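Local coordinates for protein ATP-dependent 6-phosphofructokinase isozyme 2 (Escherichia coli, PDB 3UMO) that catalyses the ATP-dependent phosphorylation of fructose 6-phosphate to fructose 1,6-bisphosphate, the first committing step of glycolysis, working as a homodimer, at residues 11-22 against 89-99. Numbering follows the deposited sequence. Where two conformers were deposited one is given.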
ATOM      1  N   PRO A  11       9.998 -25.982 -11.019  1.00 21.94           N
ATOM      2  CA  PRO A  11       9.642 -26.125  -9.602  1.00 17.78           C
ATOM      3  C   PRO A  11      10.283 -25.032  -8.757  1.00 20.74           C
ATOM      4  O   PRO A  11      11.123 -24.269  -9.236  1.00 23.26           O
ATOM      5  CB  PRO A  11      10.250 -27.475  -9.230  1.00 21.46           C
ATOM      6  CG  PRO A  11      11.410 -27.626 -10.141  1.00 23.25           C
ATOM      7  CD  PRO A  11      10.999 -26.976 -11.442  1.00 21.00           C
ATOM      8  N   SER A  12       9.901 -24.966  -7.490  1.00 23.91           N
ATOM      9  CA  SER A  12      10.563 -24.042  -6.587  1.00 26.41           C
ATOM     10  C   SER A  12      10.548 -24.541  -5.155  1.00 22.75           C
ATOM     11  O   SER A  12       9.718 -25.376  -4.782  1.00 25.57           O
ATOM     12  CB  SER A  12       9.929 -22.647  -6.668  1.00 29.81           C
ATOM     13  OG  SER A  12       8.556 -22.683  -6.333  1.00 26.96           O
ATOM     14  N   LEU A  13      11.492 -24.038  -4.365  1.00 22.26           N
ATOM     15  CA  LEU A  13      11.462 -24.222  -2.922  1.00 23.57           C
ATOM     16  C   LEU A  13      11.003 -22.895  -2.345  1.00 25.97           C
ATOM     17  O   LEU A  13      11.772 -21.935  -2.288  1.00 28.07           O
ATOM     18  CB  LEU A  13      12.845 -24.575  -2.371  1.00 26.16           C
ATOM     19  CG  LEU A  13      12.889 -24.782  -0.853  1.00 26.02           C
ATOM     20  CD1 LEU A  13      12.143 -26.054  -0.491  1.00 26.61           C
ATOM     21  CD2 LEU A  13      14.328 -24.842  -0.350  1.00 26.32           C
ATOM     22  N   ASP A  14       9.743 -22.828  -1.938  1.00 23.46           N
ATOM     23  CA  ASP A  14       9.171 -21.555  -1.525  1.00 24.02           C
ATOM     24  C   ASP A  14       9.419 -21.273  -0.051  1.00 25.94           C
ATOM     25  O   ASP A  14       9.415 -22.183   0.782  1.00 29.01           O
ATOM     26  CB  ASP A  14       7.671 -21.501  -1.843  1.00 24.67           C
ATOM     27  CG  ASP A  14       7.390 -21.553  -3.332  1.00 32.05           C
ATOM     28  OD1 ASP A  14       8.305 -21.230  -4.121  1.00 29.53           O
ATOM     29  OD2 ASP A  14       6.258 -21.913  -3.714  1.00 30.21           O
ATOM     30  N   SER A  15       9.657 -20.005   0.257  1.00 22.39           N
ATOM     31  CA  SER A  15       9.823 -19.570   1.636  1.00 23.36           C
ATOM     32  C   SER A  15       8.566 -18.840   2.065  1.00 21.86           C
ATOM     33  O   SER A  15       8.112 -17.934   1.375  1.00 22.46           O
ATOM     34  CB  SER A  15      11.016 -18.620   1.766  1.00 30.39           C
ATOM     35  OG  SER A  15      12.244 -19.294   1.585  1.00 35.50           O
ATOM     36  N   ALA A  16       7.997 -19.237   3.197  1.00 19.54           N
ATOM     37  CA  ALA A  16       6.879 -18.499   3.770  1.00 21.36           C
ATOM     38  C   ALA A  16       7.368 -17.803   5.032  1.00 23.53           C
ATOM     39  O   ALA A  16       7.859 -18.448   5.964  1.00 24.16           O
ATOM     40  CB  ALA A  16       5.721 -19.428   4.096  1.00 23.49           C
ATOM     41  N   THR A  17       7.244 -16.481   5.055  1.00 19.39           N
ATOM     42  CA  THR A  17       7.717 -15.710   6.193  1.00 20.77           C
ATOM     43  C   THR A  17       6.659 -14.736   6.698  1.00 21.22           C
ATOM     44  O   THR A  17       5.650 -14.486   6.020  1.00 21.33           O
ATOM     45  CB  THR A  17       9.010 -14.944   5.847  1.00 24.37           C
ATOM     46  OG1 THR A  17       9.515 -14.304   7.023  1.00 24.53           O
ATOM     47  CG2 THR A  17       8.749 -13.895   4.767  1.00 21.02           C
ATOM     48  N   ILE A  18       6.900 -14.187   7.886  1.00 18.28           N
ATOM     49  CA  ILE A  18       5.960 -13.291   8.544  1.00 18.35           C
ATOM     50  C   ILE A  18       6.663 -11.983   8.901  1.00 17.20           C
ATOM     51  O   ILE A  18       7.827 -11.988   9.308  1.00 20.93           O
ATOM     52  CB  ILE A  18       5.399 -13.945   9.830  1.00 21.34           C
ATOM     53  CG1 ILE A  18       4.641 -15.233   9.486  1.00 24.21           C
ATOM     54  CG2 ILE A  18       4.482 -12.999  10.563  1.00 25.94           C
ATOM     55  CD1 ILE A  18       4.332 -16.105  10.705  1.00 27.38           C
ATOM     56  N   THR A  19       5.958 -10.866   8.739  1.00 22.21           N
ATOM     57  CA  THR A  19       6.487  -9.562   9.138  1.00 28.50           C
ATOM     58  C   THR A  19       5.328  -8.714   9.691  1.00 26.25           C
ATOM     59  O   THR A  19       4.177  -8.926   9.317  1.00 19.93           O
ATOM     60  CB  THR A  19       7.234  -8.882   7.951  1.00 21.61           C
ATOM     61  OG1 THR A  19       8.094  -7.839   8.438  1.00 25.19           O
ATOM     62  CG2 THR A  19       6.251  -8.318   6.935  1.00 23.02           C
ATOM     63  N   PRO A  20       5.611  -7.786  10.621  1.00 20.92           N
ATOM     64  CA  PRO A  20       4.485  -7.071  11.246  1.00 21.25           C
ATOM     65  C   PRO A  20       3.776  -6.085  10.325  1.00 23.08           C
ATOM     66  O   PRO A  20       2.549  -5.992  10.356  1.00 23.39           O
ATOM     67  CB  PRO A  20       5.153  -6.309  12.402  1.00 27.26           C
ATOM     68  CG  PRO A  20       6.409  -7.061  12.677  1.00 33.13           C
ATOM     69  CD  PRO A  20       6.876  -7.550  11.336  1.00 26.47           C
ATOM     70  N   GLN A  21       4.532  -5.351   9.521  1.00 20.84           N
ATOM     71  CA  GLN A  21       3.946  -4.328   8.666  1.00 24.65           C
ATOM     72  C   GLN A  21       4.590  -4.392   7.291  1.00 20.37           C
ATOM     73  O   GLN A  21       5.674  -4.959   7.128  1.00 22.96           O
ATOM     74  CB  GLN A  21       4.156  -2.932   9.277  1.00 24.13           C
ATOM     75  CG  GLN A  21       3.613  -2.752  10.699  1.00 25.91           C
ATOM     76  CD  GLN A  21       2.140  -2.389  10.732  1.00 26.85           C
ATOM     77  OE1 GLN A  21       1.521  -2.163   9.690  1.00 32.22           O
ATOM     78  NE2 GLN A  21       1.565  -2.332  11.935  1.00 28.05           N
ATOM     79  N   ILE A  22       3.924  -3.824   6.292  1.00 21.03           N
ATOM     80  CA  ILE A  22       4.555  -3.695   4.987  1.00 15.78           C
ATOM     81  C   ILE A  22       4.578  -2.239   4.542  1.00 24.55           C
ATOM     82  O   ILE A  22       3.562  -1.537   4.559  1.00 24.30           O
ATOM     83  CB  ILE A  22       3.928  -4.626   3.915  1.00 21.54           C
ATOM     84  CG1 ILE A  22       4.700  -4.505   2.590  1.00 21.89           C
ATOM     85  CG2 ILE A  22       2.449  -4.330   3.729  1.00 25.01           C
ATOM     86  CD1 ILE A  22       4.436  -5.660   1.635  1.00 23.31           C
ATOM     87  N   THR A  89      17.733 -25.064  -7.589  1.00 27.20           N
ATOM     88  CA  THR A  89      16.289 -24.852  -7.487  1.00 25.58           C
ATOM     89  C   THR A  89      15.976 -23.484  -6.879  1.00 23.38           C
ATOM     90  O   THR A  89      16.442 -23.165  -5.781  1.00 25.35           O
ATOM     91  CB  THR A  89      15.626 -25.979  -6.656  1.00 28.66           C
ATOM     92  OG1 THR A  89      15.766 -27.222  -7.357  1.00 26.62           O
ATOM     93  CG2 THR A  89      14.139 -25.693  -6.419  1.00 23.67           C
ATOM     94  N   ARG A  90      15.202 -22.683  -7.611  1.00 22.37           N
ATOM     95  CA  ARG A  90      14.912 -21.300  -7.231  1.00 21.38           C
ATOM     96  C   ARG A  90      13.830 -21.204  -6.160  1.00 26.55           C
ATOM     97  O   ARG A  90      13.101 -22.166  -5.911  1.00 25.06           O
ATOM     98  CB  ARG A  90      14.508 -20.480  -8.462  1.00 27.17           C
ATOM     99  CG  ARG A  90      15.627 -20.269  -9.469  1.00 22.21           C
ATOM    100  CD  ARG A  90      16.806 -19.537  -8.840  1.00 25.06           C
ATOM    101  NE  ARG A  90      17.731 -19.002  -9.841  1.00 28.64           N
ATOM    102  CZ  ARG A  90      18.858 -19.597 -10.222  1.00 30.26           C
ATOM    103  NH1 ARG A  90      19.633 -19.026 -11.135  1.00 32.78           N
ATOM    104  NH2 ARG A  90      19.212 -20.762  -9.691  1.00 32.78           N
ATOM    105  N   GLN A  91      13.733 -20.034  -5.535  1.00 22.63           N
ATOM    106  CA  GLN A  91      12.823 -19.824  -4.414  1.00 27.39           C
ATOM    107  C   GLN A  91      11.860 -18.670  -4.662  1.00 28.17           C
ATOM    108  O   GLN A  91      12.286 -17.572  -5.038  1.00 30.62           O
ATOM    109  CB  GLN A  91      13.617 -19.509  -3.147  1.00 28.32           C
ATOM    110  CG  GLN A  91      14.693 -20.523  -2.780  1.00 35.70           C
ATOM    111  CD  GLN A  91      14.952 -20.554  -1.281  1.00 44.73           C
ATOM    112  OE1 GLN A  91      16.083 -20.383  -0.828  1.00 49.35           O
ATOM    113  NE2 GLN A  91      13.894 -20.770  -0.503  1.00 49.12           N
ATOM    114  N   ASN A  92      10.567 -18.913  -4.455  1.00 18.82           N
ATOM    115  CA  ASN A  92       9.601 -17.818  -4.418  1.00 18.93           C
ATOM    116  C   ASN A  92       9.327 -17.433  -2.968  1.00 25.30           C
ATOM    117  O   ASN A  92       9.618 -18.206  -2.054  1.00 24.43           O
ATOM    118  CB  ASN A  92       8.301 -18.183  -5.142  1.00 21.92           C
ATOM    119  CG  ASN A  92       8.501 -18.365  -6.625  1.00 23.55           C
ATOM    120  OD1 ASN A  92       9.385 -17.746  -7.215  1.00 23.34           O
ATOM    121  ND2 ASN A  92       7.694 -19.223  -7.237  1.00 27.77           N
ATOM    122  N   LEU A  93       8.784 -16.239  -2.758  1.00 21.79           N
ATOM    123  CA  LEU A  93       8.582 -15.744  -1.401  1.00 22.28           C
ATOM    124  C   LEU A  93       7.128 -15.402  -1.115  1.00 23.68           C
ATOM    125  O   LEU A  93       6.501 -14.634  -1.854  1.00 21.02           O
ATOM    126  CB  LEU A  93       9.461 -14.518  -1.130  1.00 19.32           C
ATOM    127  CG  LEU A  93       9.427 -13.987   0.309  1.00 27.71           C
ATOM    128  CD1 LEU A  93       9.969 -15.019   1.290  1.00 26.52           C
ATOM    129  CD2 LEU A  93      10.179 -12.661   0.445  1.00 23.75           C
ATOM    130  N   HIS A  94       6.611 -15.970  -0.025  1.00 18.13           N
ATOM    131  CA  HIS A  94       5.268 -15.693   0.463  1.00 18.96           C
ATOM    132  C   HIS A  94       5.418 -14.914   1.760  1.00 18.84           C
ATOM    133  O   HIS A  94       6.030 -15.400   2.712  1.00 23.17           O
ATOM    134  CB  HIS A  94       4.528 -17.011   0.727  1.00 23.58           C
ATOM    135  CG  HIS A  94       3.148 -16.842   1.287  1.00 28.97           C
ATOM    136  ND1 HIS A  94       2.910 -16.638   2.632  1.00 30.44           N
ATOM    137  CD2 HIS A  94       1.934 -16.875   0.691  1.00 28.25           C
ATOM    138  CE1 HIS A  94       1.605 -16.538   2.833  1.00 27.69           C
ATOM    139  NE2 HIS A  94       0.993 -16.679   1.672  1.00 27.95           N
ATOM    140  N   VAL A  95       4.867 -13.705   1.805  1.00 18.75           N
ATOM    141  CA  VAL A  95       4.974 -12.883   3.008  1.00 18.85           C
ATOM    142  C   VAL A  95       3.614 -12.618   3.637  1.00 20.90           C
ATOM    143  O   VAL A  95       2.732 -12.033   3.006  1.00 20.97           O
ATOM    144  CB  VAL A  95       5.628 -11.519   2.705  1.00 20.58           C
ATOM    145  CG1 VAL A  95       5.814 -10.716   3.997  1.00 25.53           C
ATOM    146  CG2 VAL A  95       6.948 -11.701   1.986  1.00 19.28           C
ATOM    147  N   HIS A  96       3.445 -13.035   4.887  1.00 19.89           N
ATOM    148  CA  HIS A  96       2.235 -12.697   5.626  1.00 20.96           C
ATOM    149  C   HIS A  96       2.468 -11.435   6.454  1.00 25.07           C
ATOM    150  O   HIS A  96       3.438 -11.355   7.206  1.00 24.71           O
ATOM    151  CB  HIS A  96       1.830 -13.833   6.551  1.00 24.17           C
ATOM    152  CG  HIS A  96       0.577 -13.552   7.318  1.00 27.77           C
ATOM    153  ND1 HIS A  96      -0.676 -13.806   6.801  1.00 31.90           N
ATOM    154  CD2 HIS A  96       0.380 -13.002   8.536  1.00 27.62           C
ATOM    155  CE1 HIS A  96      -1.593 -13.445   7.686  1.00 33.97           C
ATOM    156  NE2 HIS A  96      -0.975 -12.950   8.745  1.00 30.01           N
ATOM    157  N   VAL A  97       1.588 -10.445   6.305  1.00 22.12           N
ATOM    158  CA  VAL A  97       1.679  -9.219   7.092  1.00 24.28           C
ATOM    159  C   VAL A  97       0.717  -9.293   8.279  1.00 23.13           C
ATOM    160  O   VAL A  97      -0.504  -9.328   8.107  1.00 23.36           O
ATOM    161  CB  VAL A  97       1.406  -7.966   6.235  1.00 27.23           C
ATOM    162  CG1 VAL A  97       1.649  -6.719   7.060  1.00 22.96           C
ATOM    163  CG2 VAL A  97       2.296  -7.968   4.996  1.00 25.00           C
ATOM    164  N   GLU A  98       1.270  -9.309   9.491  1.00 23.21           N
ATOM    165  CA  GLU A  98       0.459  -9.523  10.688  0.54 26.22           C
ATOM    166  C   GLU A  98      -0.589  -8.434  10.925  1.00 26.75           C
ATOM    167  O   GLU A  98      -1.715  -8.737  11.318  1.00 29.77           O
ATOM    168  CB  GLU A  98       1.338  -9.685  11.934  0.54 26.11           C
ATOM    169  CG  GLU A  98       0.768 -10.648  12.984  0.54 40.74           C
ATOM    170  CD  GLU A  98       1.128 -12.103  12.708  0.54 47.43           C
ATOM    171  OE1 GLU A  98       0.481 -12.729  11.841  0.54 37.76           O
ATOM    172  OE2 GLU A  98       2.064 -12.619  13.357  0.54 50.56           O
ATOM    173  N   ALA A  99      -0.233  -7.179  10.674  1.00 23.98           N
ATOM    174  CA  ALA A  99      -1.145  -6.073  10.982  1.00 25.61           C
ATOM    175  C   ALA A  99      -2.427  -6.063  10.134  1.00 24.74           C
ATOM    176  O   ALA A  99      -3.487  -5.636  10.600  1.00 26.55           O
ATOM    177  CB  ALA A  99      -0.422  -4.747  10.877  1.00 32.88           C
TER
HETATM  178  O   HOH W   1      13.770 -24.000  -9.972  1.00 26.57           O
HETATM  179  O   HOH W   2       5.437 -20.849  -5.982  1.00 44.29           O
HETATM  180  O   HOH W   3       3.933 -16.596   5.121  1.00 27.98           O
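The carboxylate of Asp14 and the amide of Asn92 run alongside each other in the same direction, their planes 26° apart. Asp14 OD1 is gripped from opposite faces of its plane: Ser12 OG donates on the syn side at 2.7 Å, Asn92 N on the anti side in a longer bond of 3.3 Å. A water links Asp14 OD2 to Asn92 ND2, while Asn92 OD1 accepts from Met108 N. Short Asp and Asn side chains can bond back to nearby backbone and water here, where Ser12 to Asp14 and Arg90 to Asn92 belong to the substrate site. The Gln91 amide reaches along Leu13, its NE2 donating to Leu13 O at 3.0 Å from above the carbonyl plane. Ala16 CB approaches the His94 ring obliquely; with CG anti to the backbone N (chi1 178°), the ring leaves the sheet on the Ala16 side, where an in-plane water at its edge joins ND1 to Thr17 O. NE2 bonds to Gln103 OE1.

From Ser15 to Glu98 the parallel strands exchange nearly straight backbone bonds, such as His94 N to Ser15 O (2.8 Å, 175°). Beta-branched Thr17, Thr19, Val95 and Val97 favour the extended backbone and share a buried face with Leu93, which meets Leu93 of the second subunit; Thr19 CG2 meets Val95 CG1 at 3.8 Å. Thr17 and Thr19 turn their hydroxyls to Thr31 O and Arg29 O.

The pair forms the centre of a four-stranded mixed sheet, flanked antiparallel by strands 34-38 and 103-107; Leu13 packs on helix 63-75.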